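PDB 7BVE: integral membrane indolylacetylinositol arabinosyltransferase EmbC from Mycolicibacterium smegmatis, which probably transfers arabinose units in building arabinan polymers of the mycobacterial cell wall, working as a membrane-embedded glycosyltransferase. Local coordinates for residues Leu35-Gln40 / Ser211-Lys216; Thr206-Ser211 / Ala1069-Ser1074. All blocks are in the same frame, centred on the assembly; numbering follows the deposited sequence.

Overall arrangement
Both contacts lie where the membrane helices meet a seven-stranded antiparallel sheet, six strands of it from the N-terminal concanavalin-like region and one, 1056-1062, from near the C-terminus, and both are partly buried. Contact 1 pairs the two chain crossings between helices and sheet, from helix 14-32 into strand 38-46 and from strand 201-203 to helix 214-238; it mixes a backbone hydrogen bond with aliphatic packing. Contact 2 uses the earlier half of that second crossing and joins it to the C-terminal tail, largely through one arginine gripping a backbone carbonyl. Their centres are about 17 Å apart; they share Ser211, and Gln40 NE2 reaches Thr206 O at 3.0 Å, a probable hydrogen bond.

Contact 1: residues Leu35-Gln40 / Ser211-Lys216; sequences LLPVEQ and SPTLLK
The segments 35-40 and 211-216 run antiparallel past each other, Val38 facing Pro212 with their CA atoms 4.8 Å apart and Leu36 lying beside Lys216. This is the two-way junction between a GT-C membrane helix bundle and its concanavalin-like domain: one chain enters strand 38-46 while the other leaves for helix 214-238. The pairing is brief. Glu39 N donates to Ser211 O at 2.9 Å; the donor lies in the carbonyl plane, yet the N-H bends to 137° at the hydrogen. Past Pro212 the second chain turns into its helix, Thr213 standing at the N-cap position without a capping bond from its side chain, and from here on side chains carry most of the contact, partly against backbone atoms. Thr213 packs its methyl, not its hydroxyl, on the first segment: CG2 rests 3.3 Å from Pro37 O and also reaches the proline ring at CB. With OG1 anti to its own backbone N (chi1 -175°), the hydroxyl is turned to the side of Glu39, whose OE2 remains 4.0 Å from Thr213 OG1. Leu36 lies against the first turn of helix 214-238. Its CD1 sits on the backbone at Lys216 CA, while its other methyl, CD2, meets Leu215 CD2 at 3.9 Å, the two leucine side chains crossing at about a right angle. The Val38 side chain touches Thr210, and its backbone bonds to Arg1062 on the neighbouring strand 1056-1062. Lys216 runs its aliphatic part along the first segment, CB 3.9 Å from Leu36 CB and CD 3.6 Å from Pro37 O; a bend only at its last torsion (chi4 71°) delivers NZ to two backbone carbonyls, Thr33 O and Phe474 O.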
loop_
_atom_site.group_PDB
_atom_site.type_symbol
_atom_site.label_atom_id
_atom_site.label_comp_id
_atom_site.label_asym_id
_atom_site.label_seq_id
_atom_site.Cartn_x
_atom_site.Cartn_y
_atom_site.Cartn_z
ATOM N N LEU A 35 -26.328 -35.140 -7.859
ATOM C CA LEU A 35 -25.671 -36.426 -8.041
ATOM C C LEU A 35 -26.359 -37.292 -9.085
ATOM O O LEU A 35 -26.035 -38.472 -9.214
ATOM C CB LEU A 35 -25.617 -37.168 -6.709
ATOM C CG LEU A 35 -24.800 -36.524 -5.600
ATOM C CD1 LEU A 35 -25.071 -37.246 -4.312
ATOM C CD2 LEU A 35 -23.338 -36.596 -5.942
ATOM N N LEU A 36 -27.291 -36.742 -9.814
ATOM C CA LEU A 36 -28.039 -37.436 -10.848
ATOM C C LEU A 36 -27.275 -37.388 -12.168
ATOM O O LEU A 36 -26.420 -36.521 -12.358
ATOM C CB LEU A 36 -29.423 -36.802 -10.975
ATOM C CG LEU A 36 -30.319 -37.116 -9.779
ATOM C CD1 LEU A 36 -31.572 -36.300 -9.831
ATOM C CD2 LEU A 36 -30.670 -38.584 -9.760
ATOM N N PRO A 37 -27.524 -38.328 -13.090
ATOM C CA PRO A 37 -26.716 -38.399 -14.318
ATOM C C PRO A 37 -26.907 -37.215 -15.255
ATOM O O PRO A 37 -27.827 -36.410 -15.127
ATOM C CB PRO A 37 -27.200 -39.691 -14.979
ATOM C CG PRO A 37 -27.703 -40.499 -13.886
ATOM C CD PRO A 37 -28.326 -39.555 -12.927
ATOM N N VAL A 38 -25.982 -37.108 -16.208
ATOM C CA VAL A 38 -26.011 -36.134 -17.290
ATOM C C VAL A 38 -25.671 -36.856 -18.587
ATOM O O VAL A 38 -25.543 -38.078 -18.622
ATOM C CB VAL A 38 -25.041 -34.958 -17.068
ATOM C CG1 VAL A 38 -25.519 -34.075 -15.952
ATOM C CG2 VAL A 38 -23.658 -35.476 -16.774
ATOM N N GLU A 39 -25.546 -36.090 -19.668
ATOM C CA GLU A 39 -25.195 -36.621 -20.983
ATOM C C GLU A 39 -24.077 -35.776 -21.581
ATOM O O GLU A 39 -24.324 -34.677 -22.081
ATOM C CB GLU A 39 -26.405 -36.645 -21.901
ATOM C CG GLU A 39 -27.439 -37.659 -21.509
ATOM C CD GLU A 39 -28.656 -37.620 -22.400
ATOM O OE1 GLU A 39 -28.761 -36.692 -23.225
ATOM O OE2 GLU A 39 -29.508 -38.525 -22.281
ATOM N N GLN A 40 -22.856 -36.292 -21.548
ATOM C CA GLN A 40 -21.718 -35.601 -22.126
ATOM C C GLN A 40 -21.752 -35.726 -23.649
ATOM O O GLN A 40 -22.268 -36.698 -24.203
ATOM C CB GLN A 40 -20.414 -36.189 -21.588
ATOM C CG GLN A 40 -19.166 -35.372 -21.837
ATOM C CD GLN A 40 -17.902 -36.154 -21.595
ATOM O OE1 GLN A 40 -17.935 -37.354 -21.354
ATOM N NE2 GLN A 40 -16.770 -35.480 -21.662
ATOM N N SER A 211 -25.644 -32.065 -20.505
ATOM C CA SER A 211 -27.067 -31.816 -20.668
ATOM C C SER A 211 -27.804 -32.713 -19.687
ATOM O O SER A 211 -27.340 -33.827 -19.418
ATOM C CB SER A 211 -27.509 -32.099 -22.101
ATOM O OG SER A 211 -28.901 -31.906 -22.252
ATOM N N PRO A 212 -28.917 -32.268 -19.107
ATOM C CA PRO A 212 -29.636 -33.116 -18.151
ATOM C C PRO A 212 -30.251 -34.330 -18.824
ATOM O O PRO A 212 -30.605 -34.305 -20.002
ATOM C CB PRO A 212 -30.718 -32.184 -17.596
ATOM C CG PRO A 212 -30.184 -30.838 -17.801
ATOM C CD PRO A 212 -29.424 -30.889 -19.087
ATOM N N THR A 213 -30.346 -35.413 -18.066
ATOM C CA THR A 213 -31.032 -36.606 -18.527
ATOM C C THR A 213 -32.498 -36.519 -18.103
ATOM O O THR A 213 -32.952 -35.493 -17.591
ATOM C CB THR A 213 -30.325 -37.849 -18.004
ATOM O OG1 THR A 213 -30.944 -39.018 -18.548
ATOM C CG2 THR A 213 -30.394 -37.904 -16.513
ATOM N N LEU A 214 -33.264 -37.590 -18.326
ATOM C CA LEU A 214 -34.687 -37.561 -17.997
ATOM C C LEU A 214 -34.914 -37.557 -16.494
ATOM O O LEU A 214 -35.792 -36.837 -15.997
ATOM C CB LEU A 214 -35.385 -38.758 -18.638
ATOM C CG LEU A 214 -36.905 -38.827 -18.516
ATOM C CD1 LEU A 214 -37.503 -37.644 -19.227
ATOM C CD2 LEU A 214 -37.424 -40.122 -19.107
ATOM N N LEU A 215 -34.107 -38.327 -15.758
ATOM C CA LEU A 215 -34.299 -38.486 -14.321
ATOM C C LEU A 215 -33.983 -37.197 -13.568
ATOM O O LEU A 215 -34.725 -36.794 -12.664
ATOM C CB LEU A 215 -33.429 -39.637 -13.820
ATOM C CG LEU A 215 -33.629 -40.084 -12.369
ATOM C CD1 LEU A 215 -35.028 -40.621 -12.205
ATOM C CD2 LEU A 215 -32.603 -41.125 -11.962
ATOM N N LYS A 216 -32.909 -36.511 -13.966
ATOM C CA LYS A 216 -32.538 -35.243 -13.343
ATOM C C LYS A 216 -33.572 -34.161 -13.627
ATOM O O LYS A 216 -33.898 -33.348 -12.751
ATOM C CB LYS A 216 -31.159 -34.825 -13.854
ATOM C CG LYS A 216 -30.554 -33.588 -13.241
ATOM C CD LYS A 216 -29.179 -33.377 -13.845
ATOM C CE LYS A 216 -28.534 -32.070 -13.449
ATOM N NZ LYS A 216 -28.111 -32.062 -12.042
#

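Contact 2: residues Thr206-Ser211 / Ala1069-Ser1074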
loop_
_atom_site.group_PDB
_atom_site.type_symbol
_atom_site.label_atom_id
_atom_site.label_comp_id
_atom_site.label_asym_id
_atom_site.label_seq_id
_atom_site.Cartn_x
_atom_site.Cartn_y
_atom_site.Cartn_z
ATOM N N THR A 206 -14.117 -32.026 -23.150
ATOM C CA THR A 206 -15.455 -31.444 -23.145
ATOM C C THR A 206 -16.243 -31.938 -21.936
ATOM O O THR A 206 -17.272 -32.588 -22.069
ATOM C CB THR A 206 -16.190 -31.791 -24.431
ATOM O OG1 THR A 206 -16.555 -33.171 -24.404
ATOM C CG2 THR A 206 -15.298 -31.569 -25.611
ATOM N N ARG A 207 -15.760 -31.627 -20.741
ATOM C CA ARG A 207 -16.433 -32.116 -19.551
ATOM C C ARG A 207 -17.549 -31.200 -19.090
ATOM O O ARG A 207 -18.340 -31.600 -18.235
ATOM C CB ARG A 207 -15.443 -32.316 -18.406
ATOM C CG ARG A 207 -14.956 -31.052 -17.786
ATOM C CD ARG A 207 -13.974 -31.307 -16.667
ATOM N NE ARG A 207 -12.675 -31.752 -17.149
ATOM C CZ ARG A 207 -11.688 -32.152 -16.359
ATOM N NH1 ARG A 207 -11.851 -32.167 -15.048
ATOM N NH2 ARG A 207 -10.537 -32.538 -16.878
ATOM N N TYR A 208 -17.635 -29.990 -19.630
ATOM C CA TYR A 208 -18.678 -29.049 -19.269
ATOM C C TYR A 208 -19.746 -28.943 -20.342
ATOM O O TYR A 208 -20.670 -28.144 -20.203
ATOM C CB TYR A 208 -18.075 -27.674 -19.000
ATOM C CG TYR A 208 -16.972 -27.691 -17.981
ATOM C CD1 TYR A 208 -17.241 -27.909 -16.645
ATOM C CD2 TYR A 208 -15.658 -27.461 -18.354
ATOM C CE1 TYR A 208 -16.233 -27.933 -15.710
ATOM C CE2 TYR A 208 -14.644 -27.471 -17.422
ATOM C CZ TYR A 208 -14.941 -27.707 -16.104
ATOM O OH TYR A 208 -13.943 -27.725 -15.168
ATOM N N SER A 209 -19.644 -29.739 -21.404
ATOM C CA SER A 209 -20.627 -29.751 -22.484
ATOM C C SER A 209 -21.690 -30.817 -22.223
ATOM O O SER A 209 -21.968 -31.679 -23.046
ATOM C CB SER A 209 -19.937 -29.990 -23.820
ATOM O OG SER A 209 -19.022 -28.958 -24.124
ATOM N N THR A 210 -22.291 -30.734 -21.043
ATOM C CA THR A 210 -23.262 -31.717 -20.595
ATOM C C THR A 210 -24.683 -31.249 -20.898
ATOM O O THR A 210 -24.913 -30.179 -21.465
ATOM C CB THR A 210 -23.095 -31.992 -19.102
ATOM O OG1 THR A 210 -23.360 -30.800 -18.363
ATOM C CG2 THR A 210 -21.689 -32.451 -18.794
ATOM N N SER A 211 -25.644 -32.065 -20.505
ATOM C CA SER A 211 -27.067 -31.816 -20.668
ATOM C C SER A 211 -27.804 -32.713 -19.687
ATOM O O SER A 211 -27.340 -33.827 -19.418
ATOM C CB SER A 211 -27.509 -32.099 -22.101
ATOM O OG SER A 211 -28.901 -31.906 -22.252
ATOM N N ALA A 1069 -9.944 -36.469 -15.947
ATOM C CA ALA A 1069 -8.517 -36.204 -15.871
ATOM C C ALA A 1069 -8.317 -34.997 -14.972
ATOM O O ALA A 1069 -9.249 -34.208 -14.786
ATOM C CB ALA A 1069 -7.932 -35.944 -17.268
ATOM N N PRO A 1070 -7.137 -34.839 -14.374
ATOM C CA PRO A 1070 -6.892 -33.646 -13.559
ATOM C C PRO A 1070 -6.815 -32.391 -14.411
ATOM O O PRO A 1070 -6.621 -32.427 -15.623
ATOM C CB PRO A 1070 -5.552 -33.947 -12.889
ATOM C CG PRO A 1070 -5.457 -35.403 -12.892
ATOM C CD PRO A 1070 -6.083 -35.843 -14.162
ATOM N N LEU A 1071 -6.988 -31.258 -13.750
ATOM C CA LEU A 1071 -6.900 -29.958 -14.393
ATOM C C LEU A 1071 -5.471 -29.457 -14.263
ATOM O O LEU A 1071 -4.990 -29.235 -13.150
ATOM C CB LEU A 1071 -7.888 -28.979 -13.763
ATOM C CG LEU A 1071 -9.371 -29.228 -14.041
ATOM C CD1 LEU A 1071 -10.226 -28.367 -13.152
ATOM C CD2 LEU A 1071 -9.674 -28.922 -15.483
ATOM N N ARG A 1072 -4.790 -29.297 -15.394
ATOM C CA ARG A 1072 -3.389 -28.899 -15.390
ATOM C C ARG A 1072 -3.283 -27.394 -15.220
ATOM O O ARG A 1072 -3.807 -26.637 -16.039
ATOM C CB ARG A 1072 -2.694 -29.303 -16.683
ATOM C CG ARG A 1072 -1.221 -29.040 -16.612
ATOM C CD ARG A 1072 -0.514 -29.198 -17.925
ATOM N NE ARG A 1072 0.922 -29.101 -17.715
ATOM C CZ ARG A 1072 1.597 -27.965 -17.623
ATOM N NH1 ARG A 1072 0.975 -26.803 -17.718
ATOM N NH2 ARG A 1072 2.901 -27.992 -17.422
ATOM N N LEU A 1073 -2.586 -26.956 -14.182
ATOM C CA LEU A 1073 -2.377 -25.537 -13.944
ATOM C C LEU A 1073 -0.981 -25.156 -14.413
ATOM O O LEU A 1073 -0.003 -25.834 -14.086
ATOM C CB LEU A 1073 -2.593 -25.177 -12.472
ATOM C CG LEU A 1073 -1.685 -25.558 -11.304
ATOM C CD1 LEU A 1073 -1.992 -24.640 -10.151
ATOM C CD2 LEU A 1073 -1.895 -26.996 -10.884
ATOM N N SER A 1074 -0.898 -24.098 -15.208
ATOM C CA SER A 1074 0.387 -23.618 -15.692
ATOM C C SER A 1074 1.087 -22.864 -14.574
ATOM O O SER A 1074 0.567 -21.862 -14.074
ATOM C CB SER A 1074 0.198 -22.719 -16.908
ATOM O OG SER A 1074 -0.450 -21.516 -16.545
#
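Arg207 grips the backbone carbonyl of Ala1069 with both of its terminal nitrogens, NH2 donating to Ala1069 O at 3.0 Å and NH1 adding a weak bond to the same oxygen at 3.3 Å. The oxygen thus sits at the guanidinium edge, some 20° out of its plane, and is a shared acceptor. Neither bond is straight, that from NH2 making 144° at the hydrogen, and this nitrogen approaches from well above the carbonyl plane. The third nitrogen is used as well: Arg207 NE forms a salt bridge with Asp205 OD1, which, with the bonds to Ala1069 O, would hold the flat group's rotation and probably balances its charge in a buried setting. CG stands between the backbone N and the carbonyl carbon, and the single bend beyond it, at chi3 (73°), swings the guanidinium toward the tail. Leu1071 then covers one guanidinium face, CD2 standing 3.9 Å from Arg207 CZ and displaced toward the rim. Nearer the backbone, Arg207 CG lies over the centre of the Tyr208 ring, 3.5 Å above its plane, so aliphatic carbon packs on the aromatic face of the next residue. Tyr208 OH also approaches Leu1071 CD1 at 4.3 Å, and the leucine therefore borders both side chains. Beyond Tyr208 the chain makes an inverse gamma turn centred on Ser209. On the tail, Pro1070 O accepts a hydrogen bond from Arg180 NH1. The whole arrangement ties the loop between strand 201-203 and helix 214-238 to the chain that follows strand 1056-1062, while helix 479-492 packs alongside, its Ala481 touching Tyr208 and its Phe488 touching Leu1071.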